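PDB 1YR2: prolyl oligopeptidase from Novosphingobium capsulatum, which probably hydrolyses oligopeptides after proline, and to some extent alanine, as a serine endopeptidase of the S9A family. Local coordinates for residues D608-G613 and R660-H665; M602-F607 and D618-P623. One frame throughout, in Å; residues are numbered along the deposited sequence.

Interaction 1: residues D608-G613 and R660-H665; sequences DQFTAG and RVVPGH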
loop_
_atom_site.group_PDB
_atom_site.type_symbol
_atom_site.label_atom_id
_atom_site.label_comp_id
_atom_site.label_asym_id
_atom_site.label_seq_id
_atom_site.Cartn_x
_atom_site.Cartn_y
_atom_site.Cartn_z
ATOM N N ASP A 608 -24.561 8.024 -6.575
ATOM C CA ASP A 608 -24.456 7.630 -7.972
ATOM C C ASP A 608 -24.863 8.700 -9.000
ATOM O O ASP A 608 -24.833 8.432 -10.199
ATOM C CB ASP A 608 -25.209 6.339 -8.205
ATOM C CG ASP A 608 -26.712 6.511 -8.163
ATOM O OD1 ASP A 608 -27.245 7.412 -7.450
ATOM O OD2 ASP A 608 -27.436 5.719 -8.781
ATOM N N GLN A 609 -25.216 9.897 -8.534
ATOM C CA GLN A 609 -25.566 11.018 -9.400
ATOM C C GLN A 609 -24.347 11.815 -9.799
ATOM O O GLN A 609 -24.466 12.760 -10.556
ATOM C CB GLN A 609 -26.510 12.003 -8.696
ATOM C CG GLN A 609 -27.708 11.366 -7.978
ATOM C CD GLN A 609 -28.949 11.260 -8.822
ATOM O OE1 GLN A 609 -28.942 11.615 -9.987
ATOM N NE2 GLN A 609 -30.031 10.782 -8.222
ATOM N N PHE A 610 -23.182 11.495 -9.244
ATOM C CA PHE A 610 -22.009 12.334 -9.479
ATOM C C PHE A 610 -20.878 11.603 -10.152
ATOM O O PHE A 610 -20.825 10.350 -10.167
ATOM C CB PHE A 610 -21.545 13.004 -8.181
ATOM C CG PHE A 610 -22.641 13.691 -7.444
ATOM C CD1 PHE A 610 -23.079 14.954 -7.837
ATOM C CD2 PHE A 610 -23.257 13.069 -6.370
ATOM C CE1 PHE A 610 -24.101 15.570 -7.163
ATOM C CE2 PHE A 610 -24.274 13.706 -5.684
ATOM C CZ PHE A 610 -24.692 14.948 -6.081
ATOM N N THR A 611 -20.009 12.408 -10.784
ATOM C CA THR A 611 -18.823 11.928 -11.477
ATOM C C THR A 611 -18.873 10.396 -11.658
ATOM O O THR A 611 -19.678 9.878 -12.414
ATOM C CB THR A 611 -17.545 12.374 -10.677
ATOM O OG1 THR A 611 -17.555 11.854 -9.316
ATOM C CG2 THR A 611 -17.503 13.924 -10.535
ATOM N N ALA A 612 -18.168 9.775 -10.731
ATOM C CA ALA A 612 -17.595 8.472 -10.680
ATOM C C ALA A 612 -18.345 7.525 -9.730
ATOM O O ALA A 612 -17.960 6.354 -9.559
ATOM C CB ALA A 612 -16.197 8.683 -10.054
ATOM N N GLY A 613 -19.345 8.061 -9.036
ATOM C CA GLY A 613 -19.931 7.368 -7.918
ATOM C C GLY A 613 -20.778 6.200 -8.368
ATOM O O GLY A 613 -21.027 5.264 -7.590
ATOM N N ARG A 660 -13.308 12.495 -7.364
ATOM C CA ARG A 660 -13.550 11.158 -6.906
ATOM C C ARG A 660 -14.749 11.128 -6.001
ATOM O O ARG A 660 -15.691 10.447 -6.300
ATOM C CB ARG A 660 -12.334 10.649 -6.186
ATOM C CG ARG A 660 -12.443 9.210 -5.870
ATOM C CD ARG A 660 -11.133 8.582 -5.448
ATOM N NE ARG A 660 -11.341 7.148 -5.363
ATOM C CZ ARG A 660 -11.771 6.491 -4.297
ATOM N NH1 ARG A 660 -12.017 7.114 -3.146
ATOM N NH2 ARG A 660 -11.934 5.172 -4.379
ATOM N N VAL A 661 -14.692 11.854 -4.897
ATOM C CA VAL A 661 -15.878 12.051 -4.063
ATOM C C VAL A 661 -16.240 13.534 -4.108
ATOM O O VAL A 661 -15.519 14.333 -3.552
ATOM C CB VAL A 661 -15.641 11.647 -2.599
ATOM C CG1 VAL A 661 -16.927 11.830 -1.782
ATOM C CG2 VAL A 661 -15.150 10.184 -2.466
ATOM N N VAL A 662 -17.352 13.890 -4.744
ATOM C CA VAL A 662 -17.662 15.324 -4.916
ATOM C C VAL A 662 -17.802 15.982 -3.531
ATOM O O VAL A 662 -18.392 15.406 -2.603
ATOM C CB VAL A 662 -18.896 15.615 -5.783
ATOM C CG1 VAL A 662 -18.618 15.251 -7.284
ATOM C CG2 VAL A 662 -20.140 14.922 -5.251
ATOM N N PRO A 663 -17.288 17.196 -3.384
ATOM C CA PRO A 663 -17.272 17.830 -2.061
ATOM C C PRO A 663 -18.654 18.132 -1.522
ATOM O O PRO A 663 -18.824 18.283 -0.292
ATOM C CB PRO A 663 -16.468 19.121 -2.283
ATOM C CG PRO A 663 -15.747 18.921 -3.577
ATOM C CD PRO A 663 -16.633 18.021 -4.418
ATOM N N GLY A 664 -19.648 18.209 -2.405
ATOM C CA GLY A 664 -21.004 18.400 -1.986
ATOM C C GLY A 664 -21.476 17.469 -0.893
ATOM O O GLY A 664 -22.319 17.866 -0.100
ATOM N N HIS A 665 -21.004 16.219 -0.874
ATOM C CA HIS A 665 -21.312 15.304 0.215
ATOM C C HIS A 665 -20.912 15.938 1.566
ATOM O O HIS A 665 -21.719 16.011 2.492
ATOM C CB HIS A 665 -20.564 13.965 0.077
ATOM C CG HIS A 665 -21.055 13.076 -1.025
ATOM N ND1 HIS A 665 -22.221 12.344 -0.928
ATOM C CD2 HIS A 665 -20.507 12.762 -2.231
ATOM C CE1 HIS A 665 -22.381 11.642 -2.037
ATOM N NE2 HIS A 665 -21.338 11.854 -2.835
HETATM O O HOH W 1 -18.448 11.512 -6.479
#
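Val662 presses its CG2 methyl onto one face of the Phe610 ring, 3.5 Å from CG of Phe610 and 25° off the ring normal, a CH-pi contact displaced toward the CB end of the ring. The opposite face lies against CB of the preceding Gln609. Val662 CG1, anti to its own carbonyl carbon, turns to the neighbouring residue and meets Thr611 CG2 at 3.7 Å. Packing is close where Val662 meets Phe610 and Thr611. More distantly, the edge of Phe610 points toward the face of His665, in an offset edge-to-face pair with centroids 5.8 Å apart. Toward Thr611 OG1 and Arg660, on the exposed side, contacts are longer and a water bridges the segments. This water donates to Thr611 OG1 and to Arg660 O, both at 3.0 Å, and accepts from Val662 N at 3.1 Å. With an alanine at Val662 both methyls go, and the Phe610 ring would probably be freer to shift and Thr611 CG2 less supported. Arg660 touches Ser575 of the probable nucleophile elbow of this alpha/beta-hydrolase domain. No direct hydrogen bond passes between 608-613 and 660-665: their contact is apolar, its polar links running through the water and, next door, from Thr611 OG1 to Asp659 O.

Interaction 2: residues M602-F607 and D618-P623; sequences MDMLRF and DDYGYP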
loop_
_atom_site.group_PDB
_atom_site.type_symbol
_atom_site.label_atom_id
_atom_site.label_comp_id
_atom_site.label_asym_id
_atom_site.label_seq_id
_atom_site.Cartn_x
_atom_site.Cartn_y
_atom_site.Cartn_z
ATOM N N MET A 602 -21.288 11.029 2.050
ATOM C CA MET A 602 -22.245 11.335 3.118
ATOM C C MET A 602 -23.711 11.261 2.689
ATOM O O MET A 602 -24.553 10.952 3.513
ATOM C CB MET A 602 -21.923 12.692 3.757
ATOM C CG MET A 602 -20.484 12.798 4.277
ATOM S SD MET A 602 -19.977 11.328 5.311
ATOM C CE MET A 602 -18.982 12.203 6.553
ATOM N N ASP A 603 -23.992 11.512 1.409
ATOM C CA ASP A 603 -25.333 11.345 0.889
ATOM C C ASP A 603 -25.394 10.043 0.071
ATOM O O ASP A 603 -25.043 9.987 -1.102
ATOM C CB ASP A 603 -25.758 12.554 0.068
ATOM C CG ASP A 603 -27.244 12.480 -0.356
ATOM O OD1 ASP A 603 -27.816 11.334 -0.412
ATOM O OD2 ASP A 603 -27.896 13.494 -0.683
ATOM N N MET A 604 -25.791 8.990 0.748
ATOM C CA MET A 604 -25.812 7.639 0.197
ATOM C C MET A 604 -27.051 7.381 -0.631
ATOM O O MET A 604 -27.199 6.296 -1.202
ATOM C CB MET A 604 -25.747 6.643 1.353
ATOM C CG MET A 604 -24.418 6.636 2.077
ATOM S SD MET A 604 -23.010 6.233 1.017
ATOM C CE MET A 604 -23.431 4.633 0.412
ATOM N N LEU A 605 -27.950 8.357 -0.702
ATOM C CA LEU A 605 -29.097 8.264 -1.582
ATOM C C LEU A 605 -28.803 8.841 -2.960
ATOM O O LEU A 605 -29.521 8.512 -3.907
ATOM C CB LEU A 605 -30.332 8.955 -0.979
ATOM C CG LEU A 605 -30.743 8.488 0.405
ATOM C CD1 LEU A 605 -32.078 9.202 0.790
ATOM C CD2 LEU A 605 -30.872 7.015 0.430
ATOM N N ARG A 606 -27.771 9.700 -3.047
ATOM C CA ARG A 606 -27.451 10.404 -4.277
ATOM C C ARG A 606 -26.008 10.185 -4.775
ATOM O O ARG A 606 -25.557 10.874 -5.693
ATOM C CB ARG A 606 -27.721 11.903 -4.077
ATOM C CG ARG A 606 -29.189 12.243 -3.969
ATOM C CD ARG A 606 -29.453 13.705 -3.683
ATOM N NE ARG A 606 -28.961 14.582 -4.754
ATOM C CZ ARG A 606 -29.531 14.714 -5.937
ATOM N NH1 ARG A 606 -30.613 14.037 -6.271
ATOM N NH2 ARG A 606 -29.016 15.541 -6.814
ATOM N N PHE A 607 -25.288 9.235 -4.207
ATOM C CA PHE A 607 -23.848 9.060 -4.517
ATOM C C PHE A 607 -23.610 8.718 -5.989
ATOM O O PHE A 607 -22.622 9.157 -6.595
ATOM C CB PHE A 607 -23.216 7.980 -3.636
ATOM C CG PHE A 607 -23.659 6.597 -3.980
ATOM C CD1 PHE A 607 -23.021 5.898 -4.977
ATOM C CD2 PHE A 607 -24.697 5.982 -3.308
ATOM C CE1 PHE A 607 -23.416 4.640 -5.319
ATOM C CE2 PHE A 607 -25.091 4.734 -3.655
ATOM C CZ PHE A 607 -24.461 4.070 -4.697
ATOM N N ASP A 618 -21.525 -1.521 -6.786
ATOM C CA ASP A 618 -21.138 -2.916 -6.504
ATOM C C ASP A 618 -21.001 -3.202 -5.017
ATOM O O ASP A 618 -21.268 -4.319 -4.562
ATOM C CB ASP A 618 -19.817 -3.297 -7.210
ATOM C CG ASP A 618 -20.032 -4.051 -8.536
ATOM O OD1 ASP A 618 -21.184 -4.306 -9.014
ATOM O OD2 ASP A 618 -19.051 -4.340 -9.243
ATOM N N ASP A 619 -20.610 -2.198 -4.231
ATOM C CA ASP A 619 -20.618 -2.380 -2.788
ATOM C C ASP A 619 -21.857 -1.811 -2.124
ATOM O O ASP A 619 -22.284 -2.320 -1.093
ATOM C CB ASP A 619 -19.433 -1.655 -2.152
ATOM C CG ASP A 619 -18.259 -2.585 -1.899
ATOM O OD1 ASP A 619 -17.924 -3.387 -2.809
ATOM O OD2 ASP A 619 -17.654 -2.593 -0.807
ATOM N N TYR A 620 -22.377 -0.696 -2.630
ATOM C CA TYR A 620 -23.445 0.042 -1.919
ATOM C C TYR A 620 -24.882 -0.304 -2.295
ATOM O O TYR A 620 -25.820 -0.050 -1.541
ATOM C CB TYR A 620 -23.230 1.551 -2.159
ATOM C CG TYR A 620 -21.972 2.141 -1.554
ATOM C CD1 TYR A 620 -21.293 1.526 -0.498
ATOM C CD2 TYR A 620 -21.450 3.331 -2.043
ATOM C CE1 TYR A 620 -20.132 2.107 0.102
ATOM C CE2 TYR A 620 -20.310 3.920 -1.471
ATOM C CZ TYR A 620 -19.669 3.312 -0.399
ATOM O OH TYR A 620 -18.562 3.904 0.129
ATOM N N GLY A 621 -25.045 -0.819 -3.496
ATOM C CA GLY A 621 -26.350 -1.117 -4.053
ATOM C C GLY A 621 -26.856 0.013 -4.909
ATOM O O GLY A 621 -26.124 1.000 -5.160
ATOM N N TYR A 622 -28.140 -0.100 -5.313
ATOM C CA TYR A 622 -28.733 0.780 -6.319
ATOM C C TYR A 622 -29.860 1.616 -5.737
ATOM O O TYR A 622 -30.887 1.046 -5.334
ATOM C CB TYR A 622 -29.302 -0.062 -7.453
ATOM C CG TYR A 622 -28.264 -0.838 -8.198
ATOM C CD1 TYR A 622 -27.817 -2.049 -7.721
ATOM C CD2 TYR A 622 -27.673 -0.327 -9.338
ATOM C CE1 TYR A 622 -26.828 -2.762 -8.384
ATOM C CE2 TYR A 622 -26.703 -1.021 -10.003
ATOM C CZ TYR A 622 -26.284 -2.251 -9.540
ATOM O OH TYR A 622 -25.256 -2.954 -10.171
ATOM N N PRO A 623 -29.685 2.930 -5.611
ATOM C CA PRO A 623 -30.743 3.786 -5.048
ATOM C C PRO A 623 -32.096 3.771 -5.748
ATOM O O PRO A 623 -33.107 4.114 -5.093
ATOM C CB PRO A 623 -30.157 5.173 -5.121
ATOM C CG PRO A 623 -28.698 4.963 -5.085
ATOM C CD PRO A 623 -28.437 3.691 -5.821
#
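Bends at chi2 and chi3 of Met604 curl the end of its chain over the ring of Tyr620, while chi1 of 71° places CG of Phe607 between its backbone N and carbonyl carbon, which turns the ring's face to the same tyrosine. Met604 CE lies over one face of Tyr620, 3.5 Å from the centroid and 17° off the normal, offset toward the CG-CD2 side. Its sulfur stands farther above that face, at 4.6 Å from the centroid, in a Met-aromatic contact. Tyr620 in turn directs its edge at Phe607: CD2 sits over the centre of the phenylalanine ring, and the planes, at 82°, form a T-shaped pair. Beyond the ring, Tyr620 OH is hydrogen-bonded to Asn576, next to the probable catalytic serine of the alpha/beta-hydrolase fold, which places Tyr620 close to the probable nucleophile elbow. Tyr620 closes the short helix 617-620, and Gly621 leaves it with positive phi. The carbonyl O of Gly621 meets the edge of Phe607 in the ring plane, 3.5 Å from CZ, and is buried there without a hydrogen-bond partner. The chain then brings Pro623 across Phe607, with CG 3.9 Å from CE2 of the phenylalanine, and places Pro623 CB 3.6 Å from Leu605 O. On the other segment an Asx turn shapes the backbone: Asp603 OD1 accepts from Leu605 N at 3.0 Å, met nearly along its C-O axis, while Asp603 OD2 forms a salt bridge with Lys668 of helix 664-675.

How the interactions relate
After strand 594-598 the chain enters a long connection, and 602-607 runs directly into 608-613. Interaction 2 closes the shorter loop, ten residues between its segments, when 618-623, the end of helix 617-620 and the turn after it, comes back against 602-607. Interaction 1 spans 46 residues, to 660-665, beyond strand 649-654 and at the start of helix 664-675. The two loops cross, since 608-613 lies within the span of interaction 2 and 618-623 within that of interaction 1. They also touch: Gly613 O packs on Phe607 CD1. Interaction 2 folds the connection on itself; interaction 1, with a probable hydrogen bond of 3.0 Å between His665 ND1 and Asp603 N, ties it to the segment following strand 649-654, the sheet neighbour of 594-598.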